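Local atomic coordinates of aromatic-ring-hydroxylating dioxygenase beta subunit (Catenulispora acidiphila, PDB entry 6VW4), a protein that is of unknown function but belongs to the NTF2-like superfamily and binds a polyketide-type benzoisochromene acid in its pocket. Residues A[36-47]-A[133-144]. Numbering follows the deposited sequence.
Sequences TFTPDGVFRHTP and LTASRWVEHDNR. With SDN ([(3S)-9-hydroxy-1-methyl-10-oxo-4,10-dihydro-3H-benzo[g]isochromen-3-yl]acetic acid), chain C.
Arg44 lies across the indole of Trp138 on the face of the sheet turned from the ligand, and its chain is worth following outward. CB sits over the six-membered ring, 3.5 Å from the centroid, in a CH-pi contact; CG, anti to the backbone N (chi1 -164°), continues across the same ring near CZ2 and CH2. Bends at chi2 and chi3 then bring the guanidinium to Val139 O: NE donates to Val139 O at 3.0 Å, and NH1 adds a weak bond to the same oxygen. NH1 also forms a salt bridge with Glu140 OE1 (3.1 Å), which meets the guanidinium at its edge. Trp138 NE1 lies over one guanidinium face, the planes 39° apart, and Pro47 CA lies against the opposite face, near its rim. An alanine in place of Arg44 would probably leave Glu140 without this charge partner and Val139 O without its side-chain donors, with only CB left on the indole.

Beneath this, strands 41-44 and 136-139 run parallel, 10° apart, zipped by bonds such as Arg137 N to Val42 O (2.8 Å) and Val139 N to Arg44 O.

On the other face, Phe43 and Arg137 lie side by side, pointing the same way, and both touch the ligand. Phe43 CZ comes within 3.3 Å of SDN O5 at the ring edge, while the Arg137 guanidinium, salt-bridged to Asp122, lays a face against SDN C9. His45 ND1 reaches SDN O3 in a weak bond, and Pro47 CD sits over the centre of the His141 ring, 3.8 Å from its centroid, in a CH-pi contact. Phe43, His45, Arg137 and His141 line part of the pocket of the cone-like NTF2 fold. Helix 55-68 packs on Phe37 and Phe43, helix 8-26 meets Arg137 through Met22, and strand 132-139 continues the sheet to strand 111-126, with a classic bulge at Ala135 and Ser136 opposite Val123.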
loop_
_atom_site.group_PDB
_atom_site.type_symbol
_atom_site.label_atom_id
_atom_site.label_comp_id
_atom_site.label_asym_id
_atom_site.label_seq_id
_atom_site.Cartn_x
_atom_site.Cartn_y
_atom_site.Cartn_z
ATOM N N THR A 36 -9.393 4.686 -19.423
ATOM C CA THR A 36 -7.970 4.497 -19.141
ATOM C C THR A 36 -7.457 3.209 -19.743
ATOM O O THR A 36 -6.254 2.910 -19.642
ATOM C CB THR A 36 -7.683 4.504 -17.630
ATOM O OG1 THR A 36 -8.188 3.303 -17.041
ATOM C CG2 THR A 36 -8.312 5.720 -16.971
ATOM N N PHE A 37 -8.352 2.415 -20.309
ATOM C CA PHE A 37 -7.965 1.249 -21.089
ATOM C C PHE A 37 -7.805 1.633 -22.566
ATOM O O PHE A 37 -8.348 2.627 -23.026
ATOM C CB PHE A 37 -9.010 0.147 -20.957
ATOM C CG PHE A 37 -8.952 -0.639 -19.655
ATOM C CD1 PHE A 37 -9.363 -0.077 -18.463
ATOM C CD2 PHE A 37 -8.485 -1.947 -19.653
ATOM C CE1 PHE A 37 -9.340 -0.808 -17.301
ATOM C CE2 PHE A 37 -8.465 -2.687 -18.492
ATOM C CZ PHE A 37 -8.896 -2.121 -17.322
ATOM N N THR A 38 -7.046 0.833 -23.308
ATOM C CA THR A 38 -7.020 1.025 -24.745
ATOM C C THR A 38 -8.392 0.696 -25.333
ATOM O O THR A 38 -9.207 0.044 -24.681
ATOM C CB THR A 38 -5.978 0.145 -25.411
ATOM O OG1 THR A 38 -6.271 -1.220 -25.135
ATOM C CG2 THR A 38 -4.595 0.485 -24.937
ATOM N N PRO A 39 -8.676 1.146 -26.570
ATOM C CA PRO A 39 -10.016 0.869 -27.160
ATOM C C PRO A 39 -10.338 -0.610 -27.272
ATOM O O PRO A 39 -11.520 -0.980 -27.183
ATOM C CB PRO A 39 -9.940 1.534 -28.542
ATOM C CG PRO A 39 -8.917 2.711 -28.323
ATOM C CD PRO A 39 -7.888 2.111 -27.373
ATOM N N ASP A 40 -9.311 -1.459 -27.428
ATOM C CA ASP A 40 -9.434 -2.910 -27.462
ATOM C C ASP A 40 -8.981 -3.569 -26.150
ATOM O O ASP A 40 -8.539 -4.724 -26.147
ATOM C CB ASP A 40 -8.638 -3.454 -28.657
ATOM C CG ASP A 40 -7.183 -3.032 -28.629
ATOM O OD1 ASP A 40 -6.884 -2.124 -27.850
ATOM O OD2 ASP A 40 -6.331 -3.618 -29.353
ATOM N N GLY A 41 -9.107 -2.854 -25.031
ATOM C CA GLY A 41 -8.539 -3.330 -23.772
ATOM C C GLY A 41 -9.278 -4.536 -23.204
ATOM O O GLY A 41 -10.508 -4.634 -23.259
ATOM N N VAL A 42 -8.498 -5.482 -22.688
ATOM C CA VAL A 42 -9.009 -6.696 -22.059
ATOM C C VAL A 42 -9.063 -6.524 -20.536
ATOM O O VAL A 42 -8.041 -6.249 -19.907
ATOM C CB VAL A 42 -8.125 -7.908 -22.403
ATOM C CG1 VAL A 42 -8.721 -9.146 -21.781
ATOM C CG2 VAL A 42 -7.975 -8.141 -23.898
ATOM N N PHE A 43 -10.222 -6.790 -19.942
ATOM C CA PHE A 43 -10.460 -6.737 -18.499
ATOM C C PHE A 43 -11.057 -8.060 -18.031
ATOM O O PHE A 43 -12.260 -8.275 -18.174
ATOM C CB PHE A 43 -11.410 -5.612 -18.203
ATOM C CG PHE A 43 -11.650 -5.359 -16.737
ATOM C CD1 PHE A 43 -10.728 -5.755 -15.769
ATOM C CD2 PHE A 43 -12.794 -4.679 -16.327
ATOM C CE1 PHE A 43 -10.945 -5.472 -14.412
ATOM C CE2 PHE A 43 -13.023 -4.405 -14.966
ATOM C CZ PHE A 43 -12.092 -4.795 -14.015
ATOM N N ARG A 44 -10.230 -8.935 -17.468
ATOM C CA ARG A 44 -10.682 -10.198 -16.877
ATOM C C ARG A 44 -10.755 -9.982 -15.364
ATOM O O ARG A 44 -9.793 -10.265 -14.639
ATOM C CB ARG A 44 -9.730 -11.331 -17.262
ATOM C CG ARG A 44 -10.300 -12.751 -17.036
ATOM C CD ARG A 44 -10.615 -13.068 -15.559
ATOM N NE ARG A 44 -9.426 -13.485 -14.826
ATOM C CZ ARG A 44 -8.867 -14.692 -14.897
ATOM N NH1 ARG A 44 -7.782 -14.957 -14.184
ATOM N NH2 ARG A 44 -9.387 -15.631 -15.674
ATOM N N HIS A 45 -11.911 -9.483 -14.866
ATOM C CA HIS A 45 -12.017 -9.113 -13.453
ATOM C C HIS A 45 -12.278 -10.309 -12.529
ATOM O O HIS A 45 -11.993 -10.222 -11.326
ATOM C CB HIS A 45 -13.116 -8.042 -13.239
ATOM C CG HIS A 45 -14.521 -8.546 -13.380
ATOM N ND1 HIS A 45 -15.416 -8.574 -12.326
ATOM C CD2 HIS A 45 -15.198 -8.992 -14.465
ATOM C CE1 HIS A 45 -16.572 -9.050 -12.755
ATOM N NE2 HIS A 45 -16.468 -9.305 -14.048
ATOM N N THR A 46 -12.845 -11.407 -13.040
ATOM C CA THR A 46 -13.134 -12.548 -12.181
ATOM C C THR A 46 -12.834 -13.863 -12.886
ATOM O O THR A 46 -13.293 -14.081 -14.023
ATOM C CB THR A 46 -14.591 -12.547 -11.682
ATOM O OG1 THR A 46 -15.500 -12.415 -12.789
ATOM C CG2 THR A 46 -14.818 -11.416 -10.670
ATOM N N PRO A 47 -12.097 -14.763 -12.239
ATOM C CA PRO A 47 -11.773 -16.045 -12.878
ATOM C C PRO A 47 -13.035 -16.847 -13.163
ATOM O O PRO A 47 -14.039 -16.749 -12.450
ATOM C CB PRO A 47 -10.876 -16.746 -11.853
ATOM C CG PRO A 47 -10.406 -15.644 -10.900
ATOM C CD PRO A 47 -11.532 -14.653 -10.877
ATOM N N LEU A 133 -1.914 3.867 -21.143
ATOM C CA LEU A 133 -3.225 3.242 -21.118
ATOM C C LEU A 133 -3.055 1.764 -20.839
ATOM O O LEU A 133 -2.016 1.187 -21.152
ATOM C CB LEU A 133 -3.984 3.391 -22.448
ATOM C CG LEU A 133 -4.343 4.776 -22.984
ATOM C CD1 LEU A 133 -4.465 4.675 -24.530
ATOM C CD2 LEU A 133 -5.596 5.272 -22.348
ATOM N N THR A 134 -4.114 1.146 -20.309
ATOM C CA THR A 134 -4.093 -0.266 -19.944
ATOM C C THR A 134 -4.595 -1.087 -21.127
ATOM O O THR A 134 -5.759 -0.986 -21.523
ATOM C CB THR A 134 -4.964 -0.537 -18.699
ATOM O OG1 THR A 134 -4.641 0.370 -17.659
ATOM C CG2 THR A 134 -4.780 -1.966 -18.142
ATOM N N ALA A 135 -3.713 -1.885 -21.679
ATOM C CA ALA A 135 -4.078 -2.833 -22.709
ATOM C C ALA A 135 -4.783 -4.039 -22.117
ATOM O O ALA A 135 -5.721 -4.574 -22.720
ATOM C CB ALA A 135 -2.828 -3.292 -23.450
ATOM N N SER A 136 -4.317 -4.511 -20.960
ATOM C CA SER A 136 -4.984 -5.629 -20.309
ATOM C C SER A 136 -4.823 -5.591 -18.791
ATOM O O SER A 136 -3.826 -5.075 -18.252
ATOM C CB SER A 136 -4.480 -6.984 -20.870
ATOM O OG SER A 136 -3.072 -7.071 -20.844
ATOM N N ARG A 137 -5.829 -6.160 -18.125
ATOM C CA ARG A 137 -5.850 -6.382 -16.685
ATOM C C ARG A 137 -6.414 -7.776 -16.421
ATOM O O ARG A 137 -7.544 -8.092 -16.811
ATOM C CB ARG A 137 -6.677 -5.311 -15.977
ATOM C CG ARG A 137 -7.005 -5.650 -14.529
ATOM C CD ARG A 137 -7.353 -4.394 -13.778
ATOM N NE ARG A 137 -6.168 -3.580 -13.605
ATOM C CZ ARG A 137 -6.189 -2.328 -13.167
ATOM N NH1 ARG A 137 -7.341 -1.749 -12.881
ATOM N NH2 ARG A 137 -5.061 -1.640 -13.054
ATOM N N TRP A 138 -5.612 -8.602 -15.785
ATOM C CA TRP A 138 -5.903 -10.000 -15.538
ATOM C C TRP A 138 -5.901 -10.217 -14.020
ATOM O O TRP A 138 -4.843 -10.227 -13.384
ATOM C CB TRP A 138 -4.878 -10.863 -16.265
ATOM C CG TRP A 138 -5.460 -12.159 -16.649
ATOM C CD1 TRP A 138 -5.391 -13.333 -15.944
ATOM C CD2 TRP A 138 -6.254 -12.430 -17.815
ATOM N NE1 TRP A 138 -6.082 -14.322 -16.611
ATOM C CE2 TRP A 138 -6.623 -13.794 -17.759
ATOM C CE3 TRP A 138 -6.680 -11.654 -18.905
ATOM C CZ2 TRP A 138 -7.404 -14.401 -18.752
ATOM C CZ3 TRP A 138 -7.452 -12.260 -19.894
ATOM C CH2 TRP A 138 -7.808 -13.620 -19.807
ATOM N N VAL A 139 -7.089 -10.361 -13.439
ATOM C CA VAL A 139 -7.255 -10.492 -11.997
ATOM C C VAL A 139 -7.405 -11.960 -11.612
ATOM O O VAL A 139 -8.245 -12.673 -12.169
ATOM C CB VAL A 139 -8.467 -9.688 -11.499
ATOM C CG1 VAL A 139 -8.523 -9.758 -9.963
ATOM C CG2 VAL A 139 -8.382 -8.264 -11.950
ATOM N N GLU A 140 -6.617 -12.399 -10.630
ATOM C CA GLU A 140 -6.889 -13.640 -9.902
ATOM C C GLU A 140 -7.456 -13.355 -8.507
ATOM O O GLU A 140 -7.280 -12.266 -7.940
ATOM C CB GLU A 140 -5.637 -14.498 -9.758
ATOM C CG GLU A 140 -4.913 -14.776 -11.061
ATOM C CD GLU A 140 -5.576 -15.834 -11.920
ATOM O OE1 GLU A 140 -5.102 -16.022 -13.064
ATOM O OE2 GLU A 140 -6.561 -16.475 -11.465
ATOM N N HIS A 141 -8.166 -14.334 -7.963
ATOM C CA HIS A 141 -8.788 -14.233 -6.637
ATOM C C HIS A 141 -8.151 -15.278 -5.738
ATOM O O HIS A 141 -8.232 -16.469 -6.039
ATOM C CB HIS A 141 -10.294 -14.471 -6.689
ATOM C CG HIS A 141 -11.067 -13.350 -7.298
ATOM N ND1 HIS A 141 -10.470 -12.333 -8.005
ATOM C CD2 HIS A 141 -12.395 -13.088 -7.309
ATOM C CE1 HIS A 141 -11.394 -11.490 -8.427
ATOM N NE2 HIS A 141 -12.570 -11.921 -8.012
ATOM N N ASP A 142 -7.500 -14.846 -4.653
ATOM C CA ASP A 142 -6.834 -15.819 -3.789
ATOM C C ASP A 142 -7.840 -16.824 -3.207
ATOM O O ASP A 142 -7.534 -18.018 -3.096
ATOM C CB ASP A 142 -6.072 -15.129 -2.653
ATOM C CG ASP A 142 -4.660 -14.656 -3.059
ATOM O OD1 ASP A 142 -4.105 -15.125 -4.074
ATOM O OD2 ASP A 142 -4.103 -13.803 -2.325
ATOM N N ASN A 143 -9.043 -16.363 -2.825
ATOM C CA ASN A 143 -10.049 -17.281 -2.276
ATOM C C ASN A 143 -10.380 -18.380 -3.284
ATOM O O ASN A 143 -10.335 -19.573 -2.950
ATOM C CB ASN A 143 -11.326 -16.524 -1.823
ATOM C CG ASN A 143 -11.932 -15.631 -2.910
ATOM O OD1 ASN A 143 -11.240 -14.843 -3.558
ATOM N ND2 ASN A 143 -13.244 -15.720 -3.073
ATOM N N ARG A 144 -10.631 -18.001 -4.552
ATOM C CA ARG A 144 -10.930 -19.001 -5.585
ATOM C C ARG A 144 -9.719 -19.847 -5.958
ATOM O O ARG A 144 -9.866 -21.038 -6.261
ATOM C CB ARG A 144 -11.484 -18.347 -6.849
ATOM C CG ARG A 144 -12.051 -19.393 -7.857
ATOM C CD ARG A 144 -12.428 -18.767 -9.191
ATOM N NE ARG A 144 -13.179 -19.618 -10.124
ATOM C CZ ARG A 144 -12.646 -20.568 -10.899
ATOM N NH1 ARG A 144 -11.348 -20.849 -10.837
ATOM N NH2 ARG A 144 -13.422 -21.245 -11.742
HETATM O O4 SDN C . -10.594 -3.067 -11.523
HETATM C C11 SDN C . -9.839 -3.909 -10.706
HETATM C C12 SDN C . -10.426 -4.927 -9.955
HETATM C C13 SDN C . -11.957 -5.122 -10.045
HETATM O O5 SDN C . -12.608 -4.415 -10.741
HETATM C C14 SDN C . -12.607 -6.228 -9.233
HETATM C C15 SDN C . -14.136 -6.446 -9.332
HETATM O O3 SDN C . -14.592 -7.795 -9.092
HETATM C C16 SDN C . -15.111 -5.372 -9.836
HETATM C C10 SDN C . -8.474 -3.699 -10.596
HETATM C C9 SDN C . -7.689 -4.517 -9.768
HETATM C C8 SDN C . -8.269 -5.538 -9.032
HETATM C C7 SDN C . -9.643 -5.747 -9.114
HETATM C C6 SDN C . -10.294 -6.892 -8.270
HETATM C C5 SDN C . -11.805 -7.083 -8.389
HETATM C C4 SDN C . -12.437 -8.159 -7.625
HETATM C C3 SDN C . -13.868 -8.492 -8.016
HETATM C C2 SDN C . -14.571 -8.090 -6.732
HETATM C C1 SDN C . -15.185 -9.134 -5.823
HETATM O O2 SDN C . -15.061 -10.350 -6.101
HETATM O O1 SDN C . -15.823 -8.743 -4.803
#